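Local coordinates for HIAXHD3 (Humicola insolens, PDB 3ZXJ), which removes arabinofuranosyl side chains as an exo-acting family GH43 arabinofuranosidase, probably from xylan-type polysaccharides, at residues D16-E21 with S32-A37; L354-A359 with G522-K527. One frame throughout, in Å; residues are numbered along the deposited sequence.

Interaction 1: D16-E21 with S32-A37; sequences DHPDLE and SSSTFA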
ATOM      1  N   ASP A  16       1.785  -4.593  -3.400  1.00 11.84           N
ATOM      2  CA  ASP A  16       2.527  -3.942  -2.338  1.00 11.58           C
ATOM      3  C   ASP A  16       1.609  -3.372  -1.250  1.00 11.44           C
ATOM      4  O   ASP A  16       1.079  -2.286  -1.401  1.00 11.15           O
ATOM      5  CB  ASP A  16       3.358  -2.820  -2.984  1.00 11.42           C
ATOM      6  CG  ASP A  16       4.171  -2.027  -1.978  1.00 11.32           C
ATOM      7  OD1 ASP A  16       4.679  -2.617  -1.019  1.00 11.26           O
ATOM      8  OD2 ASP A  16       4.310  -0.799  -2.171  1.00 11.42           O
ATOM      9  N   HIS A  17       1.502  -4.085  -0.127  1.00 11.34           N
ATOM     10  CA  HIS A  17       0.683  -3.697   1.029  1.00 11.20           C
ATOM     11  C   HIS A  17       1.466  -3.952   2.301  1.00 11.12           C
ATOM     12  O   HIS A  17       1.199  -4.912   3.025  1.00 11.64           O
ATOM     13  CB  HIS A  17      -0.675  -4.431   1.016  1.00 11.61           C
ATOM     14  CG  HIS A  17      -1.727  -3.746   0.152  1.00 11.69           C
ATOM     15  ND1 HIS A  17      -2.354  -2.608   0.545  1.00 11.79           N
ATOM     16  CD2 HIS A  17      -2.244  -4.068  -1.105  1.00 12.10           C
ATOM     17  CE1 HIS A  17      -3.233  -2.232  -0.397  1.00 11.78           C
ATOM     18  NE2 HIS A  17      -3.167  -3.133  -1.415  1.00 11.87           N
ATOM     19  N   PRO A  18       2.461  -3.080   2.593  1.00 10.96           N
ATOM     20  CA  PRO A  18       3.420  -3.326   3.650  1.00 11.09           C
ATOM     21  C   PRO A  18       2.886  -2.978   5.049  1.00 11.29           C
ATOM     22  O   PRO A  18       1.854  -2.340   5.171  1.00 10.97           O
ATOM     23  CB  PRO A  18       4.562  -2.356   3.299  1.00 11.02           C
ATOM     24  CG  PRO A  18       3.877  -1.188   2.634  1.00 10.83           C
ATOM     25  CD  PRO A  18       2.794  -1.870   1.815  1.00 10.73           C
ATOM     26  N   ASP A  19       3.622  -3.418   6.074  1.00 11.63           N
ATOM     27  CA  ASP A  19       3.392  -3.027   7.479  1.00 12.10           C
ATOM     28  C   ASP A  19       1.989  -3.427   7.942  1.00 12.00           C
ATOM     29  O   ASP A  19       1.326  -2.709   8.709  1.00 11.88           O
ATOM     30  CB  ASP A  19       3.627  -1.517   7.688  1.00 12.43           C
ATOM     31  CG  ASP A  19       5.056  -1.099   7.380  1.00 13.17           C
ATOM     32  OD1 ASP A  19       5.963  -1.906   7.670  1.00 13.47           O
ATOM     33  OD2 ASP A  19       5.263   0.021   6.827  1.00 13.39           O
ATOM     34  N   LEU A  20       1.558  -4.598   7.477  1.00 12.00           N
ATOM     35  CA  LEU A  20       0.181  -5.003   7.638  1.00 12.07           C
ATOM     36  C   LEU A  20      -0.249  -5.184   9.094  1.00 12.26           C
ATOM     37  O   LEU A  20       0.541  -5.581   9.970  1.00 12.26           O
ATOM     38  CB  LEU A  20      -0.092  -6.276   6.826  1.00 12.29           C
ATOM     39  CG  LEU A  20       0.583  -7.576   7.295  1.00 12.75           C
ATOM     40  CD1 LEU A  20      -0.363  -8.318   8.246  1.00 13.01           C
ATOM     41  CD2 LEU A  20       0.923  -8.473   6.102  1.00 12.81           C
ATOM     42  N   GLU A  21      -1.508  -4.857   9.338  1.00 12.50           N
ATOM     43  CA  GLU A  21      -2.202  -5.276  10.541  1.00 13.06           C
ATOM     44  C   GLU A  21      -3.417  -6.090  10.075  1.00 12.94           C
ATOM     45  O   GLU A  21      -4.095  -5.682   9.140  1.00 12.59           O
ATOM     46  CB  GLU A  21      -2.633  -4.057  11.347  1.00 14.00           C
ATOM     47  CG  GLU A  21      -3.629  -4.356  12.450  1.00 15.57           C
ATOM     48  CD  GLU A  21      -3.020  -4.280  13.827  1.00 16.41           C
ATOM     49  OE1 GLU A  21      -2.580  -3.187  14.190  1.00 18.03           O
ATOM     50  OE2 GLU A  21      -3.005  -5.290  14.545  1.00 17.78           O
ATOM     51  N   SER A  32      -4.865  -3.698   7.179  1.00 11.10           N
ATOM     52  CA  SER A  32      -4.500  -2.290   7.045  1.00 11.16           C
ATOM     53  C   SER A  32      -3.028  -2.179   6.651  1.00 10.87           C
ATOM     54  O   SER A  32      -2.194  -2.842   7.260  1.00 10.81           O
ATOM     55  CB  SER A  32      -4.742  -1.577   8.388  1.00 11.53           C
ATOM     56  OG  SER A  32      -4.265  -0.234   8.366  1.00 12.06           O
ATOM     57  N   SER A  33      -2.701  -1.374   5.639  1.00 10.72           N
ATOM     58  CA  SER A  33      -1.295  -1.217   5.225  1.00 10.80           C
ATOM     59  C   SER A  33      -0.811   0.234   5.259  1.00 10.84           C
ATOM     60  O   SER A  33      -1.622   1.154   5.442  1.00 10.95           O
ATOM     61  CB  SER A  33      -1.064  -1.814   3.823  1.00 10.70           C
ATOM     62  OG  SER A  33      -1.792  -1.079   2.857  1.00 11.13           O
ATOM     63  N   SER A  34       0.501   0.428   5.069  1.00 10.59           N
ATOM     64  CA  SER A  34       1.112   1.767   5.119  1.00 10.73           C
ATOM     65  C   SER A  34       1.360   2.330   3.715  1.00 10.46           C
ATOM     66  O   SER A  34       1.621   1.565   2.744  1.00 11.12           O
ATOM     67  CB  SER A  34       2.440   1.706   5.862  1.00 10.86           C
ATOM     68  OG  SER A  34       3.324   0.825   5.149  1.00 11.08           O
ATOM     69  N   THR A  35       1.360   3.649   3.606  1.00  9.91           N
ATOM     70  CA  THR A  35       1.330   4.257   2.269  1.00  9.54           C
ATOM     71  C   THR A  35       2.222   5.479   2.105  1.00  9.23           C
ATOM     72  O   THR A  35       2.189   6.115   1.056  1.00  9.00           O
ATOM     73  CB  THR A  35      -0.085   4.717   1.893  1.00  9.53           C
ATOM     74  OG1 THR A  35      -0.757   5.201   3.063  1.00  9.77           O
ATOM     75  CG2 THR A  35      -0.918   3.579   1.218  1.00  9.60           C
ATOM     76  N   PHE A  36       2.966   5.854   3.142  1.00  9.24           N
ATOM     77  CA  PHE A  36       3.952   6.931   2.958  1.00  9.26           C
ATOM     78  C   PHE A  36       3.259   8.223   2.474  1.00  9.04           C
ATOM     79  O   PHE A  36       2.326   8.663   3.139  1.00  9.17           O
ATOM     80  CB  PHE A  36       5.140   6.408   2.080  1.00  9.49           C
ATOM     81  CG  PHE A  36       5.784   5.185   2.684  1.00  9.70           C
ATOM     82  CD1 PHE A  36       5.257   3.904   2.451  1.00  9.65           C
ATOM     83  CD2 PHE A  36       6.834   5.318   3.580  1.00  9.92           C
ATOM     84  CE1 PHE A  36       5.805   2.790   3.090  1.00  9.90           C
ATOM     85  CE2 PHE A  36       7.404   4.196   4.195  1.00 10.16           C
ATOM     86  CZ  PHE A  36       6.870   2.944   3.971  1.00 10.22           C
ATOM     87  N   ALA A  37       3.717   8.858   1.393  1.00  8.78           N
ATOM     88  CA  ALA A  37       3.105  10.116   0.949  1.00  8.74           C
ATOM     89  C   ALA A  37       1.997   9.906  -0.090  1.00  8.55           C
ATOM     90  O   ALA A  37       1.527  10.872  -0.695  1.00  8.46           O
ATOM     91  CB  ALA A  37       4.160  11.120   0.432  1.00  8.82           C
TER
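Asp19 and Ser34 meet through a short hydrogen bond. Ser34 OG donates to Asp19 OD2 at 2.7 Å, on the anti side of the carboxylate and 30° out of its plane. The hydroxyl sits between its own backbone N and carbonyl carbon (chi1 61°), which turns it to Asp19 and also brings OG to 3.3 Å from Pro18 CG. This is the tight part of the contact. Beside it, Ser34 N donates to Pro18 O at 3.1 Å. Ser33 OG lies at the edge of the His17 ring, 2.8 Å from ND1, in a nearly straight bond (173°). Glu21 and Ser32 pair their backbones as a hydrogen-bonded antiparallel pair. Between the segments the packing is looser toward Phe36, whose CE1 is 4.4 Å from Pro18 CG at the ring edge, yet that ring is buried too, meeting Phe505 and Trp84. With an alanine at Asp19, Ser34 OG would probably lose its acceptor and be free to turn. Asp19 OD2 also hydrogen-bonds a bound molecule, probably from the crystallisation liquor, and the Asp19 end probably borders the substrate pocket. One oxygen thus serves both Ser34 and the bound molecule, consistent with Ser34 as a second-shell residue that steadies the carboxylate.

Interaction 2: L354-A359 with G522-K527; sequences LILRTA and GEVKVK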
ATOM      1  N   LEU A 354     -11.889  10.733 -16.436  1.00 12.39           N
ATOM      2  CA  LEU A 354     -11.250  11.596 -15.464  1.00 11.61           C
ATOM      3  C   LEU A 354     -10.559  12.748 -16.196  1.00 11.42           C
ATOM      4  O   LEU A 354      -9.754  12.509 -17.081  1.00 11.47           O
ATOM      5  CB  LEU A 354     -10.218  10.794 -14.659  1.00 10.92           C
ATOM      6  CG  LEU A 354      -9.203  11.612 -13.850  1.00 10.91           C
ATOM      7  CD1 LEU A 354      -9.879  12.328 -12.706  1.00 10.65           C
ATOM      8  CD2 LEU A 354      -8.167  10.626 -13.316  1.00 10.50           C
ATOM      9  N   ILE A 355     -10.852  13.995 -15.831  1.00 11.24           N
ATOM     10  CA  ILE A 355     -10.100  15.085 -16.413  1.00 11.45           C
ATOM     11  C   ILE A 355      -8.960  15.461 -15.489  1.00 10.87           C
ATOM     12  O   ILE A 355      -9.194  15.704 -14.298  1.00 10.80           O
ATOM     13  CB  ILE A 355     -10.958  16.332 -16.631  1.00 12.18           C
ATOM     14  CG1 ILE A 355     -12.081  16.030 -17.641  1.00 12.76           C
ATOM     15  CG2 ILE A 355     -10.076  17.492 -17.098  1.00 12.20           C
ATOM     16  CD1 ILE A 355     -12.979  17.238 -17.803  1.00 13.69           C
ATOM     17  N   LEU A 356      -7.739  15.512 -16.040  1.00 10.52           N
ATOM     18  CA  LEU A 356      -6.579  16.022 -15.317  1.00 10.44           C
ATOM     19  C   LEU A 356      -6.164  17.330 -15.965  1.00 11.00           C
ATOM     20  O   LEU A 356      -5.618  17.340 -17.070  1.00 10.69           O
ATOM     21  CB  LEU A 356      -5.398  15.036 -15.373  1.00 10.00           C
ATOM     22  CG  LEU A 356      -5.577  13.649 -14.744  1.00  9.63           C
ATOM     23  CD1 LEU A 356      -4.377  12.738 -15.032  1.00  9.40           C
ATOM     24  CD2 LEU A 356      -5.836  13.755 -13.255  1.00  9.56           C
ATOM     25  N   ARG A 357      -6.470  18.438 -15.300  1.00 11.51           N
ATOM     26  CA  ARG A 357      -5.964  19.734 -15.767  1.00 12.62           C
ATOM     27  C   ARG A 357      -4.582  19.919 -15.185  1.00 12.08           C
ATOM     28  O   ARG A 357      -4.315  19.424 -14.078  1.00 11.82           O
ATOM     29  CB  ARG A 357      -6.916  20.862 -15.341  1.00 14.36           C
ATOM     30  CG  ARG A 357      -8.290  20.702 -15.980  1.00 16.73           C
ATOM     31  CD  ARG A 357      -9.321  21.745 -15.531  1.00 20.24           C
ATOM     32  NE  ARG A 357      -9.768  21.542 -14.139  1.00 21.97           N
ATOM     33  CZ  ARG A 357     -10.554  20.547 -13.702  1.00 22.79           C
ATOM     34  NH1 ARG A 357     -11.032  19.621 -14.523  1.00 22.78           N
ATOM     35  NH2 ARG A 357     -10.880  20.489 -12.416  1.00 23.57           N
ATOM     36  N   THR A 358      -3.677  20.576 -15.908  1.00 11.96           N
ATOM     37  CA  THR A 358      -2.318  20.722 -15.353  1.00 11.95           C
ATOM     38  C   THR A 358      -2.399  21.528 -14.042  1.00 12.34           C
ATOM     39  O   THR A 358      -3.113  22.531 -13.962  1.00 12.52           O
ATOM     40  CB  THR A 358      -1.337  21.397 -16.336  1.00 12.07           C
ATOM     41  OG1 THR A 358      -1.886  22.634 -16.773  1.00 12.59           O
ATOM     42  CG2 THR A 358      -1.088  20.505 -17.601  1.00 11.62           C
ATOM     43  N   ALA A 359      -1.635  21.092 -13.045  1.00 12.50           N
ATOM     44  CA  ALA A 359      -1.685  21.652 -11.687  1.00 12.91           C
ATOM     45  C   ALA A 359      -0.368  22.286 -11.259  1.00 13.53           C
ATOM     46  O   ALA A 359      -0.333  23.095 -10.312  1.00 14.52           O
ATOM     47  CB  ALA A 359      -2.119  20.567 -10.686  1.00 12.81           C
ATOM     48  N   GLY A 522      -3.958  23.554 -19.743  1.00 15.98           N
ATOM     49  CA  GLY A 522      -4.228  22.392 -20.604  1.00 15.78           C
ATOM     50  C   GLY A 522      -4.832  21.244 -19.815  1.00 15.31           C
ATOM     51  O   GLY A 522      -4.776  21.229 -18.568  1.00 15.42           O
ATOM     52  N   GLU A 523      -5.420  20.276 -20.513  1.00 15.00           N
ATOM     53  CA  GLU A 523      -5.981  19.135 -19.813  1.00 14.75           C
ATOM     54  C   GLU A 523      -5.872  17.916 -20.662  1.00 14.10           C
ATOM     55  O   GLU A 523      -5.820  17.999 -21.907  1.00 13.64           O
ATOM     56  CB  GLU A 523      -7.450  19.354 -19.389  1.00 16.31           C
ATOM     57  CG  GLU A 523      -8.454  19.392 -20.525  1.00 18.20           C
ATOM     58  CD  GLU A 523      -9.874  19.681 -20.062  1.00 20.68           C
ATOM     59  OE1 GLU A 523     -10.088  20.725 -19.407  1.00 22.47           O
ATOM     60  OE2 GLU A 523     -10.781  18.858 -20.364  1.00 22.86           O
ATOM     61  N   VAL A 524      -5.823  16.782 -19.987  1.00 13.08           N
ATOM     62  CA  VAL A 524      -6.050  15.511 -20.678  1.00 13.02           C
ATOM     63  C   VAL A 524      -7.213  14.778 -20.041  1.00 12.60           C
ATOM     64  O   VAL A 524      -7.532  14.981 -18.866  1.00 12.80           O
ATOM     65  CB  VAL A 524      -4.798  14.610 -20.691  1.00 13.15           C
ATOM     66  CG1 VAL A 524      -3.570  15.338 -21.246  1.00 13.39           C
ATOM     67  CG2 VAL A 524      -4.519  14.054 -19.323  1.00 13.55           C
ATOM     68  N   LYS A 525      -7.872  13.938 -20.820  1.00 12.36           N
ATOM     69  CA  LYS A 525      -8.920  13.120 -20.251  1.00 12.31           C
ATOM     70  C   LYS A 525      -8.444  11.676 -20.216  1.00 11.76           C
ATOM     71  O   LYS A 525      -7.992  11.134 -21.227  1.00 11.35           O
ATOM     72  CB  LYS A 525     -10.224  13.264 -21.059  1.00 13.64           C
ATOM     73  CG  LYS A 525     -11.310  12.293 -20.608  1.00 15.15           C
ATOM     74  CD  LYS A 525     -12.523  12.294 -21.531  1.00 17.54           C
ATOM     75  CE  LYS A 525     -13.460  13.447 -21.240  1.00 19.85           C
ATOM     76  NZ  LYS A 525     -14.762  13.220 -21.972  1.00 21.98           N
ATOM     77  N   VAL A 526      -8.527  11.067 -19.042  1.00 11.17           N
ATOM     78  CA  VAL A 526      -8.233   9.663 -18.928  1.00 10.87           C
ATOM     79  C   VAL A 526      -9.555   8.925 -19.086  1.00 11.12           C
ATOM     80  O   VAL A 526     -10.406   8.961 -18.219  1.00 11.02           O
ATOM     81  CB  VAL A 526      -7.571   9.350 -17.586  1.00 10.65           C
ATOM     82  CG1 VAL A 526      -7.082   7.899 -17.537  1.00 10.71           C
ATOM     83  CG2 VAL A 526      -6.435  10.319 -17.345  1.00 10.18           C
ATOM     84  N   LYS A 527      -9.718   8.254 -20.207  1.00 11.36           N
ATOM     85  CA  LYS A 527     -10.958   7.545 -20.468  1.00 12.20           C
ATOM     86  C   LYS A 527     -11.034   6.269 -19.651  1.00 12.31           C
ATOM     87  O   LYS A 527     -12.134   5.812 -19.265  1.00 13.55           O
ATOM     88  CB  LYS A 527     -11.021   7.182 -21.938  1.00 12.90           C
ATOM     89  CG  LYS A 527     -10.984   8.377 -22.873  1.00 13.50           C
ATOM     90  CD  LYS A 527     -11.217   7.856 -24.290  1.00 14.61           C
ATOM     91  CE  LYS A 527     -10.907   8.909 -25.336  1.00 14.65           C
ATOM     92  NZ  LYS A 527     -11.199   8.310 -26.689  1.00 16.05           N
TER
HETATM   93  O   HOH W   1      -1.241  23.637 -19.267  1.00 13.46           O
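Leu354 and Val526 exchange two backbone hydrogen bonds, and the shorter runs from Val526 N to Leu354 O at 2.7 Å. Leu356 and Val524 form the next hydrogen-bonded pair. Here Leu356 N reaches Val524 O at 2.9 Å, with the donor nearly along the C=O axis. Leu356 O takes Val524 N in return and also accepts from Asn514. At the far end Thr358 N donates to Gly522 O at 3.0 Å. A water bridges the same two residues, 2.8 Å from Thr358 OG1, and accepts from Gly522 N. The two strands run antiparallel, at 156° between their directions.

Side chains alternate between two faces. On one, Glu523 and Arg357 lie side by side, with Glu523 CB 3.8 Å from Arg357 CG. They form no salt bridge: Arg357 NH1 and Glu523 OE1 are 5.1 Å apart, and the guanidinium instead bonds Thr345 and Ser342. Glu523 CG lies between its backbone N and carbonyl carbon (chi1 69°), and the extended chain beyond carries the carboxylate obliquely across Ile355, where OE2 is 3.6 Å from CG2. The other face is apolar. Leu356 CD1 rests 3.9 Å from Val526 CG2, and Leu354 and Val524 complete the row. Leu356 and Val526 also touch Val512 of strand 509-516 in the opposing sheet. An apolar inner face and a more polar outer one are characteristic of the antiparallel beta-sandwich of concanavalin A-like domains.

From the N terminus, interaction 1 comes first. Its segments, 16-21 and 32-37, close a short loop round the hairpin of strands 21-25 and 28-32, in the first blade of the GH43 propeller. The chain then passes through strand 38-39, which pairs with strand 334-336 of the second domain, and returns to finish that blade with strands 41-47 and 54-58. Interaction 2 then joins strand 354-357, early in the second domain, across 162 residues to strand 523-533, the last of the chain. The two contacts lie in series, neither nested nor crossed. The centres of interaction 1 and interaction 2 are about 28 Å apart, the first contact near the centre of the molecule.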